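Long-range contacts in invasin homolog AafB, Major fimbrial subunit of aggregative adherence fimbria II AafA chimeric construct (Escherichia coli, PDB 4OR1), which probably serves as the minor pilin of AAF/II fimbriae, the chaperone-usher surface fibres involved in adhesion and biofilm formation by enteroaggregative Escherichia coli: residues 64-69 with 76-81; 123-128 with 147-152. All coordinates share one frame; numbering follows the deposited sequence.

Interaction 1: residues 64-69 with 76-81; sequences YIVQGS and LWVRLG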
loop_
_atom_site.group_PDB
_atom_site.type_symbol
_atom_site.label_atom_id
_atom_site.label_comp_id
_atom_site.label_asym_id
_atom_site.label_seq_id
_atom_site.Cartn_x
_atom_site.Cartn_y
_atom_site.Cartn_z
ATOM N N TYR A 64 -1.915 -8.069 -2.546
ATOM C CA TYR A 64 -2.659 -7.477 -3.646
ATOM C C TYR A 64 -2.064 -7.778 -5.010
ATOM O O TYR A 64 -0.870 -8.097 -5.136
ATOM C CB TYR A 64 -2.746 -5.965 -3.444
ATOM C CG TYR A 64 -3.636 -5.568 -2.299
ATOM C CD1 TYR A 64 -5.024 -5.474 -2.477
ATOM C CD2 TYR A 64 -3.102 -5.300 -1.029
ATOM C CE1 TYR A 64 -5.860 -5.118 -1.417
ATOM C CE2 TYR A 64 -3.924 -4.930 0.039
ATOM C CZ TYR A 64 -5.299 -4.840 -0.158
ATOM O OH TYR A 64 -6.119 -4.485 0.893
ATOM N N ILE A 65 -2.906 -7.667 -6.032
ATOM C CA ILE A 65 -2.457 -7.746 -7.405
ATOM C C ILE A 65 -2.756 -6.415 -8.089
ATOM O O ILE A 65 -3.920 -6.085 -8.335
ATOM C CB ILE A 65 -3.151 -8.889 -8.154
ATOM C CG1 ILE A 65 -3.255 -10.123 -7.255
ATOM C CG2 ILE A 65 -2.382 -9.233 -9.453
ATOM C CD1 ILE A 65 -4.004 -11.256 -7.866
ATOM N N VAL A 66 -1.711 -5.639 -8.369
ATOM C CA VAL A 66 -1.865 -4.354 -9.053
ATOM C C VAL A 66 -1.716 -4.575 -10.560
ATOM O O VAL A 66 -0.777 -5.242 -10.997
ATOM C CB VAL A 66 -0.819 -3.318 -8.560
ATOM C CG1 VAL A 66 -1.108 -1.933 -9.140
ATOM C CG2 VAL A 66 -0.790 -3.249 -7.027
ATOM N N GLN A 67 -2.652 -4.039 -11.347
ATOM C CA GLN A 67 -2.644 -4.183 -12.814
ATOM C C GLN A 67 -1.935 -2.999 -13.480
ATOM O O GLN A 67 -1.778 -1.945 -12.871
ATOM C CB GLN A 67 -4.072 -4.334 -13.360
ATOM N N GLY A 68 -1.507 -3.178 -14.725
ATOM C CA GLY A 68 -0.840 -2.113 -15.483
ATOM C C GLY A 68 -1.801 -0.996 -15.835
ATOM O O GLY A 68 -3.013 -1.208 -15.853
ATOM N N SER A 69 -1.261 0.195 -16.102
ATOM C CA SER A 69 -2.077 1.376 -16.417
ATOM C C SER A 69 -2.636 1.310 -17.841
ATOM O O SER A 69 -3.794 1.651 -18.064
ATOM C CB SER A 69 -1.293 2.674 -16.187
ATOM N N LEU A 76 1.290 -7.027 -10.922
ATOM C CA LEU A 76 2.355 -6.860 -9.965
ATOM C C LEU A 76 1.851 -7.414 -8.642
ATOM O O LEU A 76 0.796 -7.005 -8.158
ATOM C CB LEU A 76 2.660 -5.381 -9.833
ATOM C CG LEU A 76 4.093 -4.987 -9.566
ATOM C CD1 LEU A 76 4.883 -5.150 -10.826
ATOM C CD2 LEU A 76 4.103 -3.544 -9.169
ATOM N N TRP A 77 2.581 -8.356 -8.063
ATOM C CA TRP A 77 2.139 -8.952 -6.816
ATOM C C TRP A 77 2.844 -8.265 -5.683
ATOM O O TRP A 77 4.072 -8.245 -5.627
ATOM C CB TRP A 77 2.372 -10.462 -6.818
ATOM C CG TRP A 77 1.345 -11.174 -7.656
ATOM C CD1 TRP A 77 0.134 -11.656 -7.237
ATOM C CD2 TRP A 77 1.413 -11.431 -9.066
ATOM N NE1 TRP A 77 -0.555 -12.206 -8.300
ATOM C CE2 TRP A 77 0.199 -12.076 -9.435
ATOM C CE3 TRP A 77 2.373 -11.173 -10.057
ATOM C CZ2 TRP A 77 -0.070 -12.481 -10.749
ATOM C CZ3 TRP A 77 2.103 -11.566 -11.362
ATOM C CH2 TRP A 77 0.889 -12.220 -11.697
ATOM N N VAL A 78 2.068 -7.666 -4.792
ATOM C CA VAL A 78 2.622 -6.723 -3.824
ATOM C C VAL A 78 1.954 -6.912 -2.473
ATOM O O VAL A 78 0.793 -7.342 -2.407
ATOM C CB VAL A 78 2.440 -5.257 -4.305
ATOM C CG1 VAL A 78 3.070 -5.065 -5.698
ATOM C CG2 VAL A 78 0.974 -4.861 -4.332
ATOM N N ARG A 79 2.679 -6.607 -1.400
ATOM C CA ARG A 79 2.080 -6.649 -0.064
ATOM C C ARG A 79 2.295 -5.356 0.716
ATOM O O ARG A 79 3.271 -4.640 0.482
ATOM C CB ARG A 79 2.545 -7.883 0.738
ATOM C CG ARG A 79 3.978 -7.826 1.192
ATOM C CD ARG A 79 4.427 -9.138 1.838
ATOM N NE ARG A 79 5.845 -9.054 2.224
ATOM C CZ ARG A 79 6.853 -9.581 1.532
ATOM N NH1 ARG A 79 6.620 -10.271 0.426
ATOM N NH2 ARG A 79 8.092 -9.426 1.957
ATOM N N LEU A 80 1.363 -5.069 1.627
ATOM C CA LEU A 80 1.450 -3.926 2.524
ATOM C C LEU A 80 2.105 -4.283 3.834
ATOM O O LEU A 80 2.310 -5.451 4.134
ATOM C CB LEU A 80 0.059 -3.422 2.858
ATOM C CG LEU A 80 -0.570 -2.386 1.931
ATOM C CD1 LEU A 80 -2.012 -2.180 2.316
ATOM C CD2 LEU A 80 0.165 -1.069 1.999
ATOM N N GLY A 81 2.406 -3.263 4.629
ATOM C CA GLY A 81 2.822 -3.463 6.012
ATOM C C GLY A 81 4.294 -3.214 6.226
ATOM O O GLY A 81 5.093 -3.400 5.323
#

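Interaction 2: residues 123-128 with 147-152; sequences IFSVSG and TATSTI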
loop_
_atom_site.group_PDB
_atom_site.type_symbol
_atom_site.label_atom_id
_atom_site.label_comp_id
_atom_site.label_asym_id
_atom_site.label_seq_id
_atom_site.Cartn_x
_atom_site.Cartn_y
_atom_site.Cartn_z
ATOM N N ILE A 123 -0.001 2.165 -10.953
ATOM C CA ILE A 123 -0.545 3.111 -9.980
ATOM C C ILE A 123 -0.892 2.407 -8.662
ATOM O O ILE A 123 -1.763 1.521 -8.622
ATOM C CB ILE A 123 -1.829 3.808 -10.517
ATOM C CG1 ILE A 123 -1.520 4.660 -11.753
ATOM C CG2 ILE A 123 -2.491 4.650 -9.408
ATOM C CD1 ILE A 123 -2.737 4.982 -12.586
ATOM N N PHE A 124 -0.205 2.787 -7.588
ATOM C CA PHE A 124 -0.559 2.298 -6.263
ATOM C C PHE A 124 -1.552 3.275 -5.657
ATOM O O PHE A 124 -1.293 4.481 -5.619
ATOM C CB PHE A 124 0.671 2.192 -5.368
ATOM C CG PHE A 124 1.688 1.198 -5.836
ATOM C CD1 PHE A 124 1.311 0.014 -6.455
ATOM C CD2 PHE A 124 3.037 1.448 -5.657
ATOM C CE1 PHE A 124 2.264 -0.909 -6.886
ATOM C CE2 PHE A 124 3.998 0.527 -6.075
ATOM C CZ PHE A 124 3.607 -0.653 -6.689
ATOM N N SER A 125 -2.686 2.760 -5.191
ATOM C CA SER A 125 -3.684 3.601 -4.550
ATOM C C SER A 125 -4.086 3.034 -3.201
ATOM O O SER A 125 -4.547 1.894 -3.103
ATOM C CB SER A 125 -4.902 3.752 -5.440
ATOM O OG SER A 125 -5.931 4.423 -4.739
ATOM N N VAL A 126 -3.918 3.846 -2.162
ATOM C CA VAL A 126 -4.082 3.404 -0.781
ATOM C C VAL A 126 -4.987 4.343 0.011
ATOM O O VAL A 126 -4.804 5.561 -0.041
ATOM C CB VAL A 126 -2.719 3.357 -0.090
ATOM C CG1 VAL A 126 -2.876 3.019 1.366
ATOM C CG2 VAL A 126 -1.830 2.332 -0.765
ATOM N N SER A 127 -5.938 3.777 0.757
ATOM C CA SER A 127 -6.826 4.565 1.624
ATOM C C SER A 127 -6.628 4.247 3.096
ATOM O O SER A 127 -6.400 3.098 3.457
ATOM C CB SER A 127 -8.290 4.352 1.257
ATOM O OG SER A 127 -8.501 4.597 -0.118
ATOM N N GLY A 128 -6.729 5.272 3.943
ATOM C CA GLY A 128 -6.537 5.126 5.391
ATOM C C GLY A 128 -7.614 5.769 6.255
ATOM O O GLY A 128 -8.207 6.782 5.876
ATOM N N THR A 147 -7.603 9.111 0.527
ATOM C CA THR A 147 -6.847 8.279 -0.416
ATOM C C THR A 147 -5.584 8.987 -0.902
ATOM O O THR A 147 -5.570 10.200 -1.058
ATOM C CB THR A 147 -7.715 7.897 -1.654
ATOM O OG1 THR A 147 -8.877 7.170 -1.235
ATOM C CG2 THR A 147 -6.916 7.052 -2.667
ATOM N N ALA A 148 -4.524 8.223 -1.137
ATOM C CA ALA A 148 -3.302 8.758 -1.718
ATOM C C ALA A 148 -2.864 7.812 -2.814
ATOM O O ALA A 148 -3.122 6.608 -2.737
ATOM C CB ALA A 148 -2.234 8.884 -0.667
ATOM N N THR A 149 -2.221 8.342 -3.849
ATOM C CA THR A 149 -1.773 7.496 -4.952
ATOM C C THR A 149 -0.376 7.856 -5.405
ATOM O O THR A 149 0.020 9.020 -5.359
ATOM C CB THR A 149 -2.689 7.583 -6.178
ATOM O OG1 THR A 149 -2.413 8.799 -6.883
ATOM C CG2 THR A 149 -4.178 7.517 -5.788
ATOM N N SER A 150 0.363 6.847 -5.845
ATOM C CA SER A 150 1.705 7.032 -6.373
ATOM C C SER A 150 1.866 6.121 -7.574
ATOM O O SER A 150 1.264 5.049 -7.629
ATOM C CB SER A 150 2.766 6.715 -5.313
ATOM O OG SER A 150 4.004 7.328 -5.630
ATOM N N THR A 151 2.664 6.562 -8.541
ATOM C CA THR A 151 2.900 5.793 -9.743
ATOM C C THR A 151 4.330 5.283 -9.787
ATOM O O THR A 151 5.262 6.000 -9.440
ATOM C CB THR A 151 2.576 6.621 -10.999
ATOM O OG1 THR A 151 1.177 6.924 -11.003
ATOM C CG2 THR A 151 2.901 5.849 -12.278
ATOM N N ILE A 152 4.487 4.034 -10.200
ATOM C CA ILE A 152 5.809 3.470 -10.450
ATOM C C ILE A 152 5.940 3.100 -11.924
ATOM O O ILE A 152 4.964 2.670 -12.556
ATOM C CB ILE A 152 6.087 2.228 -9.582
ATOM C CG1 ILE A 152 5.018 1.158 -9.812
ATOM C CG2 ILE A 152 6.180 2.602 -8.117
ATOM C CD1 ILE A 152 5.459 -0.204 -9.376
#

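Interaction 1: residues 64-69 with 76-81
I65 and W77 face each other as a non-hydrogen-bonded pair of the antiparallel hairpin formed by strands 63-67 and 75-80 in the AafB part of the chimera. Their side chains run side by side in the same direction. From CB of I65 two branches leave. The methyl CG2, anti to the backbone N, lies over one face of the indole in a CH-pi contact, 4.0 Å from the centroid of the W77 five-membered ring and displaced toward the rim. The other branch passes the pyrrole side, with I65 CG1 3.7 Å from W77 CD1, and it ends in I65 CD1, 3.6 Å from W77 NE1.

On the opposite face of the sheet, Y64, V66, L76 and V78 point into the protein. V66 CG2 meets V78 CG2 at 3.6 Å, the two side chains crossing at about a right angle, while CE2 of the Y64 ring meets L80 CD1. M52 of strand 47-52 packs on V66 and V78 from the facing sheet. Four backbone hydrogen bonds join the strands, two between Y64 and V78 and two between V66 and L76. Between these two segments, then, hydrogen bonding is confined to the main chain. The side chains meet by apolar packing, buried on the face of Y64, V66, L76 and V78 and more accessible at the I65-W77 pair.

Interaction 2: residues 123-128 with 147-152
S127 and T147 each turn their hydroxyl anti to the carbonyl carbon (chi1 -53° and -60°), which brings S127 OG within 2.8 Å of T147 OG1 in a hydrogen bond that either could donate. The pair belongs to an antiparallel ladder in an immunoglobulin-like fold. Strand 146-154, the AafA-derived part of the engineered fusion, is added at the edge of a sheet beside AafB strand 120-131. This arrangement is consistent with the donor-strand complementation of chaperone-usher pili, although here the donor is tethered by design.

Strand axes run at 162° to one another, and four main-chain hydrogen bonds hold the register, two between F124 and S150 and two between V126 and A148. The non-hydrogen-bonded pairs I123-T151, S125-T149 and S127-T147 put their side chains on one face, which is rich in hydroxyls. There S125 OG passes the methyl groups of T147 and T149, lying 3.5 Å from T147 CG2. N53 ND2 donates to both S125 OG and S127 OG, linking the two serines.

F124, V126, A148 and S150 occupy the inward face, where L17 of strand 13-19 packs on F124, V126 and S150. At the end of the ladder I152 crosses F124 obliquely; its CG2 lies 3.6 Å from F124 CE2.

The two contacts belong to facing sheets of the same sandwich. Interaction 1 is a local hairpin inside AafB and is mostly buried, whereas interaction 2 pairs AafB with the fused AafA strand at a sheet edge and is only partly buried. Their inward faces meet: V66 CG2 packs on F124 CE1 at 3.9 Å, and L76 CD2 lies 3.6 Å from I152 CD1, so the AafA strand contributes to the same hydrophobic interior as the hairpin. Each has a four-bond main-chain ladder, but the outward faces differ. Interaction 1 has an aliphatic-aromatic pair there, while interaction 2 has mainly serines and threonines.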